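Local coordinates for lectin-like protein (Entamoeba histolytica HM-1:IMSS-A, PDB 5ZBT) that is of unknown function but, as the legume lectin-like domain of an ERGIC-53-like membrane protein, may bind mannose, as its family is generally thought to, at residues V25-F30 and V40-M45; E32-E37 and I49-N54; L82-N87 and Q225-Y230; D167-R172 and I184-N189. One frame throughout, in Å; residues are numbered along the deposited sequence.

How the contacts relate
Contacts 3 and 4 lie within one of the two antiparallel sheets of a lectin-type sandwich; contacts 1 and 2 lie around helix 36-42. The centres of contacts 3 and 4 are about 9 Å apart: strands 80-90 and 170-176 are neighbours, and a probable hydrogen bond of 2.9 Å joins Leu84 O to Leu171 N. Contact 1 ties the chain ahead of helix 36-42 to the start of strand 43-46 in the other sheet. It touches contact 3 where Phe30 O lies 2.8 Å from Leu227 N. Contact 2 shares helix 36-42 with contact 1, their centres about 12 Å apart, and reaches contact 3 at Gln225. Contact 4 lies farthest from contact 1, about 21 Å between centres.

Contact 1 (V25-F30 and V40-M45); sequences VDVLSF and VRNYDM
Asn42 lays its side chain across the backbone of Val27, the two side chains crossing at about a right angle. Its CB sits 3.5 Å from Val27 O. Next along, CG is held beside the backbone N (chi1 -71°), which leaves the amide over the Val27 main chain; OD1 then comes within 3.8 Å of Val27 CB. At the tip, ND2 donates to two waters: water 3, at 2.8 Å from ND2, passes the link on to Ser29 O, and water 1 does the same for Asp26 O. The loop is shaped from within by Asp26, whose OD1 accepts from Leu28 N, closing an Asx turn, and from Ser29 N, which extends it to an Asx motif. Beyond it Phe30 pairs its backbone with Leu227 on strand 220-231, whereas Asn42 leads from helix 36-42 into strand 43-46, so the contact joins a loop bonded to one sheet of the lectin sandwich with the outermost strand of the other. Tyr43 OH donates to Leu28 O over 2.6 Å, in the carbonyl plane on a lone pair, with the oxygen lying in the plane of the tyrosine ring. Phe30 turns its edge to the face of that ring in an offset edge-to-face pair, planes at 90°.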
loop_
_atom_site.group_PDB
_atom_site.type_symbol
_atom_site.label_atom_id
_atom_site.label_comp_id
_atom_site.label_asym_id
_atom_site.label_seq_id
_atom_site.Cartn_x
_atom_site.Cartn_y
_atom_site.Cartn_z
ATOM N N VAL A 25 -18.297 -6.803 10.255
ATOM C CA VAL A 25 -17.327 -6.139 11.124
ATOM C C VAL A 25 -16.110 -5.785 10.272
ATOM O O VAL A 25 -15.305 -6.654 9.935
ATOM C CB VAL A 25 -16.938 -7.023 12.308
ATOM C CG1 VAL A 25 -15.964 -6.276 13.222
ATOM C CG2 VAL A 25 -18.188 -7.506 13.069
ATOM N N ASP A 26 -15.965 -4.496 9.944
ATOM C CA ASP A 26 -14.895 -3.984 9.080
ATOM C C ASP A 26 -13.672 -3.652 9.936
ATOM O O ASP A 26 -13.684 -2.684 10.704
ATOM C CB ASP A 26 -15.398 -2.754 8.323
ATOM C CG ASP A 26 -14.389 -2.186 7.337
ATOM O OD1 ASP A 26 -13.201 -2.575 7.369
ATOM O OD2 ASP A 26 -14.802 -1.333 6.516
ATOM N N VAL A 27 -12.604 -4.432 9.790
ATOM C CA VAL A 27 -11.401 -4.225 10.585
ATOM C C VAL A 27 -10.259 -3.676 9.736
ATOM O O VAL A 27 -9.089 -3.824 10.101
ATOM C CB VAL A 27 -10.971 -5.514 11.301
ATOM C CG1 VAL A 27 -12.073 -6.008 12.240
ATOM C CG2 VAL A 27 -10.600 -6.570 10.281
ATOM N N LEU A 28 -10.579 -3.048 8.606
ATOM C CA LEU A 28 -9.580 -2.498 7.701
ATOM C C LEU A 28 -9.747 -1.010 7.449
ATOM O O LEU A 28 -8.754 -0.288 7.348
ATOM C CB LEU A 28 -9.627 -3.237 6.345
ATOM C CG LEU A 28 -9.487 -4.755 6.347
ATOM C CD1 LEU A 28 -9.529 -5.340 4.931
ATOM C CD2 LEU A 28 -8.204 -5.176 7.064
ATOM N N SER A 29 -10.981 -0.537 7.314
ATOM C CA SER A 29 -11.228 0.790 6.782
ATOM C C SER A 29 -10.918 1.870 7.801
ATOM O O SER A 29 -11.147 1.694 8.999
ATOM C CB SER A 29 -12.682 0.929 6.344
ATOM O OG SER A 29 -12.951 0.078 5.255
ATOM N N PHE A 30 -10.382 2.989 7.314
ATOM C CA PHE A 30 -10.528 4.269 7.995
ATOM C C PHE A 30 -10.876 5.313 6.947
ATOM O O PHE A 30 -10.145 5.495 5.967
ATOM C CB PHE A 30 -9.289 4.671 8.799
ATOM C CG PHE A 30 -7.982 4.532 8.070
ATOM C CD1 PHE A 30 -7.287 3.326 8.083
ATOM C CD2 PHE A 30 -7.398 5.633 7.461
ATOM C CE1 PHE A 30 -6.063 3.205 7.446
ATOM C CE2 PHE A 30 -6.168 5.530 6.825
ATOM C CZ PHE A 30 -5.501 4.313 6.813
ATOM N N VAL A 40 -6.375 3.291 15.478
ATOM C CA VAL A 40 -5.598 2.611 16.514
ATOM C C VAL A 40 -6.166 1.231 16.813
ATOM O O VAL A 40 -5.420 0.302 17.151
ATOM C CB VAL A 40 -5.529 3.478 17.797
ATOM C CG1 VAL A 40 -4.999 2.677 18.970
ATOM C CG2 VAL A 40 -4.652 4.711 17.579
ATOM N N ARG A 41 -7.479 1.061 16.707
ATOM C CA ARG A 41 -8.019 -0.222 17.135
ATOM C C ARG A 41 -7.767 -1.313 16.108
ATOM O O ARG A 41 -7.836 -2.498 16.450
ATOM C CB ARG A 41 -9.514 -0.100 17.462
ATOM C CG ARG A 41 -10.445 -0.071 16.270
ATOM C CD ARG A 41 -11.869 -0.370 16.708
ATOM N NE ARG A 41 -12.493 0.812 17.294
ATOM C CZ ARG A 41 -13.372 1.571 16.654
ATOM N NH1 ARG A 41 -13.732 1.251 15.411
ATOM N NH2 ARG A 41 -13.886 2.638 17.254
ATOM N N ASN A 42 -7.426 -0.940 14.879
ATOM C CA ASN A 42 -7.207 -1.899 13.811
ATOM C C ASN A 42 -5.753 -2.021 13.362
ATOM O O ASN A 42 -5.423 -3.014 12.704
ATOM C CB ASN A 42 -8.106 -1.545 12.618
ATOM C CG ASN A 42 -9.567 -1.845 12.910
ATOM O OD1 ASN A 42 -9.864 -2.766 13.672
ATOM N ND2 ASN A 42 -10.480 -1.069 12.325
ATOM N N TYR A 43 -4.864 -1.093 13.736
ATOM C CA TYR A 43 -3.506 -1.074 13.183
ATOM C C TYR A 43 -2.463 -0.820 14.261
ATOM O O TYR A 43 -2.596 0.117 15.051
ATOM C CB TYR A 43 -3.383 0.003 12.094
ATOM C CG TYR A 43 -4.190 -0.298 10.848
ATOM C CD1 TYR A 43 -5.480 0.194 10.683
ATOM C CD2 TYR A 43 -3.652 -1.067 9.830
ATOM C CE1 TYR A 43 -6.216 -0.097 9.534
ATOM C CE2 TYR A 43 -4.373 -1.358 8.678
ATOM C CZ TYR A 43 -5.642 -0.880 8.535
ATOM O OH TYR A 43 -6.318 -1.186 7.380
ATOM N N ASP A 44 -1.429 -1.656 14.291
ATOM C CA ASP A 44 -0.192 -1.352 14.995
ATOM C C ASP A 44 0.622 -0.345 14.196
ATOM O O ASP A 44 0.507 -0.247 12.970
ATOM C CB ASP A 44 0.678 -2.595 15.191
ATOM C CG ASP A 44 -0.001 -3.671 15.975
ATOM O OD1 ASP A 44 -0.637 -3.344 16.996
ATOM O OD2 ASP A 44 0.106 -4.847 15.553
ATOM N N MET A 45 1.496 0.373 14.902
ATOM C CA MET A 45 2.258 1.471 14.324
ATOM C C MET A 45 3.708 1.367 14.757
ATOM O O MET A 45 4.000 1.285 15.951
ATOM C CB MET A 45 1.659 2.824 14.732
ATOM C CG MET A 45 0.329 3.063 14.027
ATOM S SD MET A 45 -0.557 4.528 14.550
ATOM C CE MET A 45 -2.196 3.855 14.840
HETATM O O HOH W 1 -13.242 -2.447 13.449
HETATM O O HOH W 2 -6.652 -5.213 11.063
HETATM O O HOH W 3 -9.365 1.057 10.827
#

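Contact 2 (E32-E37 and I49-N54); sequences EPIEPE and IIVFEN
At the entry to helix 36-42, with Glu35 in the N-cap position, Ile34 and Pro36 lean on Val51 of the short edge strand 50-51 and on the turn that follows it. The parts that touch run in nearly opposing directions, 154° apart, and are joined by apolar packing. Val51 CG1 meets both partners. With CG1 trans to the main-chain N (chi1 -178°), that methyl projects into the angle between them. Ile34 CG2 touches Val51 CG1 at 3.7 Å, while on the helix side the same CG1 lies 4.0 Å from Pro36 CA and 4.1 Å from Pro36 CG. Farther along the turn Ile34 meets main chain instead of side chain: its CB comes to 3.7 Å from Glu53 O and 4.1 Å from Phe52 O. Ile34 is the one buried residue among those that meet here, and Val39 of the helix packs against both it and Val51. Glu53 and Asn54 direct their CB atoms away from Ile34, presenting backbone to the isoleucine, and Asn54 O goes on to a weak hydrogen bond with Gln225 NE2. Here, then, the loop and the start of helix 36-42 pack on the outermost strand of one sheet of this legume lectin-like beta sandwich.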
loop_
_atom_site.group_PDB
_atom_site.type_symbol
_atom_site.label_atom_id
_atom_site.label_comp_id
_atom_site.label_asym_id
_atom_site.label_seq_id
_atom_site.Cartn_x
_atom_site.Cartn_y
_atom_site.Cartn_z
ATOM N N GLU A 32 -12.766 9.263 5.777
ATOM C CA GLU A 32 -12.772 10.703 6.026
ATOM C C GLU A 32 -14.108 11.124 6.625
ATOM O O GLU A 32 -15.163 10.773 6.078
ATOM C CB GLU A 32 -12.525 11.477 4.740
ATOM C CG GLU A 32 -11.122 11.324 4.165
ATOM C CD GLU A 32 -10.724 12.504 3.271
ATOM O OE1 GLU A 32 -10.607 12.314 2.031
ATOM O OE2 GLU A 32 -10.538 13.624 3.810
ATOM N N PRO A 33 -14.112 11.875 7.739
ATOM C CA PRO A 33 -12.900 12.352 8.420
ATOM C C PRO A 33 -12.261 11.283 9.321
ATOM O O PRO A 33 -12.975 10.431 9.861
ATOM C CB PRO A 33 -13.420 13.528 9.250
ATOM C CG PRO A 33 -14.828 13.112 9.611
ATOM C CD PRO A 33 -15.343 12.285 8.444
ATOM N N ILE A 34 -10.935 11.334 9.468
ATOM C CA ILE A 34 -10.219 10.326 10.244
ATOM C C ILE A 34 -10.551 10.469 11.719
ATOM O O ILE A 34 -10.371 11.540 12.311
ATOM C CB ILE A 34 -8.705 10.449 10.042
ATOM C CG1 ILE A 34 -8.337 10.338 8.559
ATOM C CG2 ILE A 34 -8.001 9.373 10.860
ATOM C CD1 ILE A 34 -8.559 8.973 7.986
ATOM N N GLU A 35 -10.985 9.379 12.329
ATOM C CA GLU A 35 -11.231 9.327 13.761
ATOM C C GLU A 35 -10.128 8.486 14.393
ATOM O O GLU A 35 -10.007 7.288 14.077
ATOM C CB GLU A 35 -12.628 8.752 14.047
ATOM C CG GLU A 35 -12.805 7.853 15.278
ATOM C CD GLU A 35 -14.186 7.187 15.333
ATOM O OE1 GLU A 35 -14.302 5.988 14.966
ATOM O OE2 GLU A 35 -15.164 7.874 15.712
ATOM N N PRO A 36 -9.264 9.082 15.227
ATOM C CA PRO A 36 -8.053 8.356 15.664
ATOM C C PRO A 36 -8.296 6.999 16.306
ATOM O O PRO A 36 -7.467 6.098 16.125
ATOM C CB PRO A 36 -7.409 9.333 16.657
ATOM C CG PRO A 36 -7.796 10.660 16.152
ATOM C CD PRO A 36 -9.205 10.508 15.601
ATOM N N GLU A 37 -9.369 6.819 17.078
ATOM C CA GLU A 37 -9.520 5.526 17.741
ATOM C C GLU A 37 -9.867 4.435 16.734
ATOM O O GLU A 37 -9.513 3.270 16.938
ATOM C CB GLU A 37 -10.550 5.607 18.885
ATOM C CG GLU A 37 -12.043 5.486 18.529
ATOM C CD GLU A 37 -12.955 5.582 19.772
ATOM O OE1 GLU A 37 -13.922 4.784 19.895
ATOM O OE2 GLU A 37 -12.696 6.450 20.636
ATOM N N ILE A 49 4.796 7.081 12.368
ATOM C CA ILE A 49 3.403 7.227 11.968
ATOM C C ILE A 49 2.715 8.184 12.936
ATOM O O ILE A 49 2.960 8.136 14.149
ATOM C CB ILE A 49 2.710 5.854 11.953
ATOM C CG1 ILE A 49 3.226 5.008 10.793
ATOM C CG2 ILE A 49 1.198 6.012 11.912
ATOM C CD1 ILE A 49 3.678 3.647 11.236
ATOM N N ILE A 50 1.854 9.059 12.406
ATOM C CA ILE A 50 1.086 9.997 13.216
ATOM C C ILE A 50 -0.295 10.151 12.604
ATOM O O ILE A 50 -0.415 10.502 11.427
ATOM C CB ILE A 50 1.742 11.392 13.308
ATOM C CG1 ILE A 50 3.123 11.345 13.971
ATOM C CG2 ILE A 50 0.814 12.333 14.052
ATOM C CD1 ILE A 50 3.880 12.691 13.878
ATOM N N VAL A 51 -1.335 9.951 13.403
ATOM C CA VAL A 51 -2.701 10.216 12.955
ATOM C C VAL A 51 -2.984 11.705 13.142
ATOM O O VAL A 51 -3.011 12.204 14.269
ATOM C CB VAL A 51 -3.725 9.364 13.713
ATOM C CG1 VAL A 51 -5.128 9.639 13.183
ATOM C CG2 VAL A 51 -3.357 7.886 13.629
ATOM N N PHE A 52 -3.167 12.415 12.034
ATOM C CA PHE A 52 -3.585 13.805 12.021
ATOM C C PHE A 52 -5.087 13.864 11.763
ATOM O O PHE A 52 -5.736 12.842 11.508
ATOM C CB PHE A 52 -2.805 14.596 10.962
ATOM C CG PHE A 52 -1.406 14.963 11.378
ATOM C CD1 PHE A 52 -1.166 16.104 12.154
ATOM C CD2 PHE A 52 -0.330 14.182 10.998
ATOM C CE1 PHE A 52 0.122 16.438 12.541
ATOM C CE2 PHE A 52 0.968 14.517 11.373
ATOM C CZ PHE A 52 1.199 15.646 12.148
ATOM N N GLU A 53 -5.638 15.081 11.814
ATOM C CA GLU A 53 -7.068 15.274 11.568
ATOM C C GLU A 53 -7.465 14.834 10.156
ATOM O O GLU A 53 -8.463 14.126 9.975
ATOM C CB GLU A 53 -7.451 16.741 11.795
ATOM C CG GLU A 53 -8.853 16.917 12.375
ATOM C CD GLU A 53 -9.417 18.306 12.178
ATOM O OE1 GLU A 53 -8.677 19.192 11.714
ATOM O OE2 GLU A 53 -10.615 18.512 12.479
ATOM N N ASN A 54 -6.690 15.231 9.144
ATOM C CA ASN A 54 -7.063 14.992 7.752
ATOM C C ASN A 54 -6.312 13.843 7.073
ATOM O O ASN A 54 -6.578 13.575 5.898
ATOM C CB ASN A 54 -6.855 16.264 6.925
ATOM C CG ASN A 54 -7.590 17.462 7.502
ATOM O OD1 ASN A 54 -8.696 17.327 8.028
ATOM N ND2 ASN A 54 -6.976 18.648 7.403
#

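Contact 3 (L82-N87 and Q225-Y230); sequences LQLKLN and QSLHYY
Gln83 and His228 form a hydrogen-bonded antiparallel pair in which each backbone N-H meets the other's carbonyl. Gln83 N reaches His228 O at 2.9 Å with the donor in the carbonyl plane; His228 N returns a bond of the same length to Gln83 O, its N-H...O angle 164°. Gln83 O is served three times: besides His228 N it receives a C-H...O contact from Leu227 CA and a proton from water 4. That water, 3.0 Å from Gln83 O, also hydrogen-bonds Ser226 OG at 2.6 Å and His228 ND1 at 2.9 Å, lying in the plane of the imidazole at its edge, and so links three polar groups on one side of the sheet. Farther on, Lys85 N gives its proton to Ser226 O, while Lys85 O accepts from Gln225 N at 2.8 Å. The Gln83 amide has its main partner in Glu81 OE2, with CD set at the edge of the Tyr230 ring; Asn87 OD1 likewise turns to Arg223. The face of Leu82, Leu84 and Leu227 is apolar here. Leu84 CD1 meets Leu227 CD1 at 3.7 Å, Leu82 CD2 lies against Tyr229 CB, and the leucines pack on Leu208, Ile210, Met98 and Val100. These are neighbouring antiparallel strands of one sheet whose apolar face packs on the second, as in the jelly-roll beta sandwich of legume lectin-like domains.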
loop_
_atom_site.group_PDB
_atom_site.type_symbol
_atom_site.label_atom_id
_atom_site.label_comp_id
_atom_site.label_asym_id
_atom_site.label_seq_id
_atom_site.Cartn_x
_atom_site.Cartn_y
_atom_site.Cartn_z
ATOM N N LEU A 82 -10.016 -2.737 -2.293
ATOM C CA LEU A 82 -9.422 -1.773 -1.381
ATOM C C LEU A 82 -9.084 -0.503 -2.152
ATOM O O LEU A 82 -8.572 -0.565 -3.283
ATOM C CB LEU A 82 -8.172 -2.339 -0.700
ATOM C CG LEU A 82 -8.301 -3.741 -0.102
ATOM C CD1 LEU A 82 -6.938 -4.358 0.173
ATOM C CD2 LEU A 82 -9.126 -3.695 1.169
ATOM N N GLN A 83 -9.388 0.644 -1.537
ATOM C CA GLN A 83 -9.111 1.969 -2.092
ATOM C C GLN A 83 -8.268 2.749 -1.096
ATOM O O GLN A 83 -8.733 3.073 0.001
ATOM C CB GLN A 83 -10.402 2.729 -2.393
ATOM C CG GLN A 83 -11.220 2.155 -3.536
ATOM C CD GLN A 83 -12.589 2.775 -3.606
ATOM O OE1 GLN A 83 -12.803 3.852 -3.072
ATOM N NE2 GLN A 83 -13.531 2.091 -4.240
ATOM N N LEU A 84 -7.038 3.052 -1.469
ATOM C CA LEU A 84 -6.115 3.770 -0.605
ATOM C C LEU A 84 -5.878 5.144 -1.214
ATOM O O LEU A 84 -5.234 5.261 -2.261
ATOM C CB LEU A 84 -4.805 3.004 -0.456
ATOM C CG LEU A 84 -3.836 3.624 0.552
ATOM C CD1 LEU A 84 -4.358 3.389 1.972
ATOM C CD2 LEU A 84 -2.484 3.031 0.394
ATOM N N LYS A 85 -6.404 6.181 -0.574
ATOM C CA LYS A 85 -6.270 7.528 -1.093
ATOM C C LYS A 85 -4.992 8.172 -0.554
ATOM O O LYS A 85 -4.766 8.215 0.660
ATOM C CB LYS A 85 -7.503 8.349 -0.734
ATOM C CG LYS A 85 -7.568 9.698 -1.428
ATOM C CD LYS A 85 -8.921 10.355 -1.236
ATOM C CE LYS A 85 -8.866 11.779 -1.725
ATOM N NZ LYS A 85 -10.224 12.351 -1.917
ATOM N N LEU A 86 -4.177 8.682 -1.466
ATOM C CA LEU A 86 -2.823 9.157 -1.203
ATOM C C LEU A 86 -2.784 10.660 -0.971
ATOM O O LEU A 86 -3.520 11.424 -1.600
ATOM C CB LEU A 86 -1.914 8.829 -2.387
ATOM C CG LEU A 86 -1.215 7.478 -2.513
ATOM C CD1 LEU A 86 -2.073 6.366 -2.010
ATOM C CD2 LEU A 86 -0.889 7.256 -3.972
ATOM N N ASN A 87 -1.881 11.083 -0.079
ATOM C CA ASN A 87 -1.560 12.501 0.144
ATOM C C ASN A 87 -0.039 12.577 0.327
ATOM O O ASN A 87 0.466 12.474 1.450
ATOM C CB ASN A 87 -2.315 13.041 1.357
ATOM C CG ASN A 87 -2.162 14.549 1.539
ATOM O OD1 ASN A 87 -1.473 15.219 0.774
ATOM N ND2 ASN A 87 -2.809 15.083 2.570
ATOM N N GLN A 225 -4.794 9.545 3.079
ATOM C CA GLN A 225 -6.032 10.225 3.437
ATOM C C GLN A 225 -7.081 9.268 3.981
ATOM O O GLN A 225 -7.804 9.613 4.920
ATOM C CB GLN A 225 -6.602 10.951 2.229
ATOM C CG GLN A 225 -5.868 12.202 1.886
ATOM C CD GLN A 225 -6.793 13.385 1.831
ATOM O OE1 GLN A 225 -7.510 13.577 0.842
ATOM N NE2 GLN A 225 -6.793 14.194 2.901
ATOM N N SER A 226 -7.216 8.090 3.377
ATOM C CA SER A 226 -8.273 7.160 3.758
ATOM C C SER A 226 -7.994 5.801 3.145
ATOM O O SER A 226 -7.257 5.673 2.160
ATOM C CB SER A 226 -9.651 7.645 3.306
ATOM O OG SER A 226 -9.670 7.786 1.904
ATOM N N LEU A 227 -8.614 4.792 3.740
ATOM C CA LEU A 227 -8.579 3.434 3.228
ATOM C C LEU A 227 -9.990 2.874 3.348
ATOM O O LEU A 227 -10.560 2.848 4.450
ATOM C CB LEU A 227 -7.566 2.586 3.999
ATOM C CG LEU A 227 -7.528 1.098 3.644
ATOM C CD1 LEU A 227 -7.051 0.858 2.194
ATOM C CD2 LEU A 227 -6.620 0.398 4.628
ATOM N N HIS A 228 -10.575 2.488 2.213
ATOM C CA HIS A 228 -11.902 1.883 2.180
ATOM C C HIS A 228 -11.759 0.448 1.723
ATOM O O HIS A 228 -11.098 0.178 0.715
ATOM C CB HIS A 228 -12.865 2.594 1.218
ATOM C CG HIS A 228 -13.213 3.994 1.604
ATOM N ND1 HIS A 228 -12.324 5.043 1.482
ATOM C CD2 HIS A 228 -14.367 4.531 2.062
ATOM C CE1 HIS A 228 -12.905 6.160 1.882
ATOM N NE2 HIS A 228 -14.145 5.878 2.238
ATOM N N TYR A 229 -12.390 -0.456 2.456
ATOM C CA TYR A 229 -12.597 -1.825 2.025
ATOM C C TYR A 229 -14.051 -1.959 1.585
ATOM O O TYR A 229 -14.959 -1.543 2.304
ATOM C CB TYR A 229 -12.260 -2.795 3.159
ATOM C CG TYR A 229 -12.983 -4.112 3.072
ATOM C CD1 TYR A 229 -12.864 -4.912 1.946
ATOM C CD2 TYR A 229 -13.793 -4.558 4.113
ATOM C CE1 TYR A 229 -13.534 -6.121 1.846
ATOM C CE2 TYR A 229 -14.467 -5.773 4.021
ATOM C CZ TYR A 229 -14.328 -6.552 2.876
ATOM O OH TYR A 229 -14.982 -7.762 2.743
ATOM N N TYR A 230 -14.265 -2.492 0.384
ATOM C CA TYR A 230 -15.599 -2.758 -0.133
ATOM C C TYR A 230 -15.683 -4.213 -0.548
ATOM O O TYR A 230 -14.770 -4.739 -1.195
ATOM C CB TYR A 230 -15.953 -1.870 -1.326
ATOM C CG TYR A 230 -16.118 -0.416 -0.969
ATOM C CD1 TYR A 230 -17.172 0.007 -0.161
ATOM C CD2 TYR A 230 -15.223 0.541 -1.437
ATOM C CE1 TYR A 230 -17.321 1.348 0.174
ATOM C CE2 TYR A 230 -15.366 1.888 -1.106
ATOM C CZ TYR A 230 -16.410 2.279 -0.300
ATOM O OH TYR A 230 -16.549 3.607 0.028
HETATM O O HOH W 4 -9.843 5.851 0.202
#

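Contact 4 (D167-R172 and I184-N189); sequences DGAVLR and IEIMVN
Ile186 presses against the backbone of Val170, its CG1 only 3.3 Å from Val170 O. A chi1 of -171°, which swings CG1 to the far side of CB from the Ile186 nitrogen, carries the branch over that carbonyl and extends CD1 towards Leu171 CB and Ala169 CB. Beside it Leu171 CD1 meets Ile184 CG2 at 3.8 Å, and Ala169 CB nestles against Val188 CG2. Ile184, Ile186, Leu171, Ala169 and Val188 are all buried, with Val138 and Ile136 of the other sheet packing on Ile184 and Ile186. Strands 170-176 and 181-188 form a beta hairpin within one sheet of the lectin sandwich, held here by paired backbone bonds: Met187 N to Val170 O at 2.8 Å and Arg172 N to Glu185 O at 2.7 Å, with Val170 N and Glu185 N completing the two pairs. On the other face the side chains of Val170, Met187 and Arg172 are looser and partly exposed, although Glu185 beside them is buried. Met187 folds back at chi2 and chi3, bringing CE to 3.8 Å from Val170 CG2, while its CB lies 3.8 Å from Arg172 NH2. Arg172 bends at chi3 (-36°), which turns the edge of the guanidinium to Glu185 OE1; the NE to OE1 salt bridge is 3.2 Å long, with the two planes 67° apart. Asn192 bonds to both partners, and Arg172 NH1 makes a further salt bridge to Glu81.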
loop_
_atom_site.group_PDB
_atom_site.type_symbol
_atom_site.label_atom_id
_atom_site.label_comp_id
_atom_site.label_asym_id
_atom_site.label_seq_id
_atom_site.Cartn_x
_atom_site.Cartn_y
_atom_site.Cartn_z
ATOM N N ASP A 167 -5.892 16.436 -5.495
ATOM C CA ASP A 167 -7.005 15.854 -4.753
ATOM C C ASP A 167 -6.676 14.505 -4.128
ATOM O O ASP A 167 -7.505 13.971 -3.391
ATOM C CB ASP A 167 -8.211 15.680 -5.667
ATOM C CG ASP A 167 -8.603 16.955 -6.325
ATOM O OD1 ASP A 167 -8.915 17.926 -5.600
ATOM O OD2 ASP A 167 -8.574 16.994 -7.569
ATOM N N GLY A 168 -5.513 13.935 -4.414
ATOM C CA GLY A 168 -5.183 12.645 -3.851
ATOM C C GLY A 168 -5.514 11.480 -4.761
ATOM O O GLY A 168 -6.688 11.117 -4.925
ATOM N N ALA A 169 -4.479 10.896 -5.365
ATOM C CA ALA A 169 -4.659 9.689 -6.151
ATOM C C ALA A 169 -5.161 8.557 -5.256
ATOM O O ALA A 169 -4.953 8.554 -4.037
ATOM C CB ALA A 169 -3.347 9.299 -6.833
ATOM N N VAL A 170 -5.837 7.594 -5.877
ATOM C CA VAL A 170 -6.436 6.463 -5.185
ATOM C C VAL A 170 -5.872 5.198 -5.811
ATOM O O VAL A 170 -6.087 4.937 -7.004
ATOM C CB VAL A 170 -7.961 6.492 -5.278
ATOM C CG1 VAL A 170 -8.571 5.319 -4.524
ATOM C CG2 VAL A 170 -8.475 7.829 -4.746
ATOM N N LEU A 171 -5.118 4.429 -5.024
ATOM C CA LEU A 171 -4.656 3.117 -5.446
ATOM C C LEU A 171 -5.783 2.109 -5.264
ATOM O O LEU A 171 -6.360 2.005 -4.175
ATOM C CB LEU A 171 -3.417 2.712 -4.639
ATOM C CG LEU A 171 -2.964 1.254 -4.747
ATOM C CD1 LEU A 171 -2.389 0.966 -6.139
ATOM C CD2 LEU A 171 -1.943 0.903 -3.644
ATOM N N ARG A 172 -6.115 1.377 -6.328
ATOM C CA ARG A 172 -7.255 0.462 -6.302
ATOM C C ARG A 172 -6.764 -0.979 -6.424
ATOM O O ARG A 172 -6.123 -1.341 -7.417
ATOM C CB ARG A 172 -8.261 0.795 -7.411
ATOM C CG ARG A 172 -9.573 -0.002 -7.334
ATOM C CD ARG A 172 -10.532 0.249 -8.518
ATOM N NE ARG A 172 -10.498 1.631 -8.992
ATOM C CZ ARG A 172 -11.055 2.657 -8.361
ATOM N NH1 ARG A 172 -11.729 2.471 -7.230
ATOM N NH2 ARG A 172 -10.924 3.876 -8.858
ATOM N N ILE A 184 -4.939 -4.320 -10.271
ATOM C CA ILE A 184 -4.452 -3.064 -9.713
ATOM C C ILE A 184 -4.789 -1.957 -10.699
ATOM O O ILE A 184 -4.456 -2.054 -11.888
ATOM C CB ILE A 184 -2.934 -3.087 -9.456
ATOM C CG1 ILE A 184 -2.497 -4.380 -8.754
ATOM C CG2 ILE A 184 -2.515 -1.868 -8.656
ATOM C CD1 ILE A 184 -3.046 -4.559 -7.378
ATOM N N GLU A 185 -5.447 -0.912 -10.205
ATOM C CA GLU A 185 -5.715 0.300 -10.952
ATOM C C GLU A 185 -5.314 1.473 -10.080
ATOM O O GLU A 185 -5.130 1.327 -8.872
ATOM C CB GLU A 185 -7.198 0.408 -11.345
ATOM C CG GLU A 185 -7.632 -0.691 -12.298
ATOM C CD GLU A 185 -9.123 -0.951 -12.297
ATOM O OE1 GLU A 185 -9.863 -0.259 -11.554
ATOM O OE2 GLU A 185 -9.553 -1.844 -13.060
ATOM N N ILE A 186 -5.173 2.642 -10.689
ATOM C CA ILE A 186 -4.937 3.848 -9.909
ATOM C C ILE A 186 -5.731 4.998 -10.517
ATOM O O ILE A 186 -5.718 5.200 -11.733
ATOM C CB ILE A 186 -3.438 4.193 -9.778
ATOM C CG1 ILE A 186 -3.269 5.330 -8.760
ATOM C CG2 ILE A 186 -2.828 4.579 -11.101
ATOM C CD1 ILE A 186 -1.979 5.278 -7.976
ATOM N N MET A 187 -6.473 5.705 -9.667
ATOM C CA MET A 187 -7.292 6.838 -10.078
ATOM C C MET A 187 -6.474 8.110 -9.901
ATOM O O MET A 187 -6.161 8.506 -8.774
ATOM C CB MET A 187 -8.593 6.899 -9.272
ATOM C CG MET A 187 -9.642 7.859 -9.875
ATOM S SD MET A 187 -9.223 9.631 -9.722
ATOM C CE MET A 187 -9.040 9.773 -7.947
ATOM N N VAL A 188 -6.149 8.764 -11.013
ATOM C CA VAL A 188 -5.359 9.987 -11.007
ATOM C C VAL A 188 -6.104 11.037 -11.813
ATOM O O VAL A 188 -6.459 10.789 -12.968
ATOM C CB VAL A 188 -3.952 9.764 -11.591
ATOM C CG1 VAL A 188 -3.149 11.056 -11.537
ATOM C CG2 VAL A 188 -3.234 8.646 -10.849
ATOM N N ASN A 189 -6.339 12.203 -11.210
ATOM C CA ASN A 189 -6.987 13.328 -11.891
ATOM C C ASN A 189 -8.290 12.903 -12.570
ATOM O O ASN A 189 -8.490 13.101 -13.770
ATOM C CB ASN A 189 -6.031 13.968 -12.888
ATOM C CG ASN A 189 -4.925 14.727 -12.200
ATOM O OD1 ASN A 189 -5.179 15.459 -11.242
ATOM N ND2 ASN A 189 -3.692 14.546 -12.662
#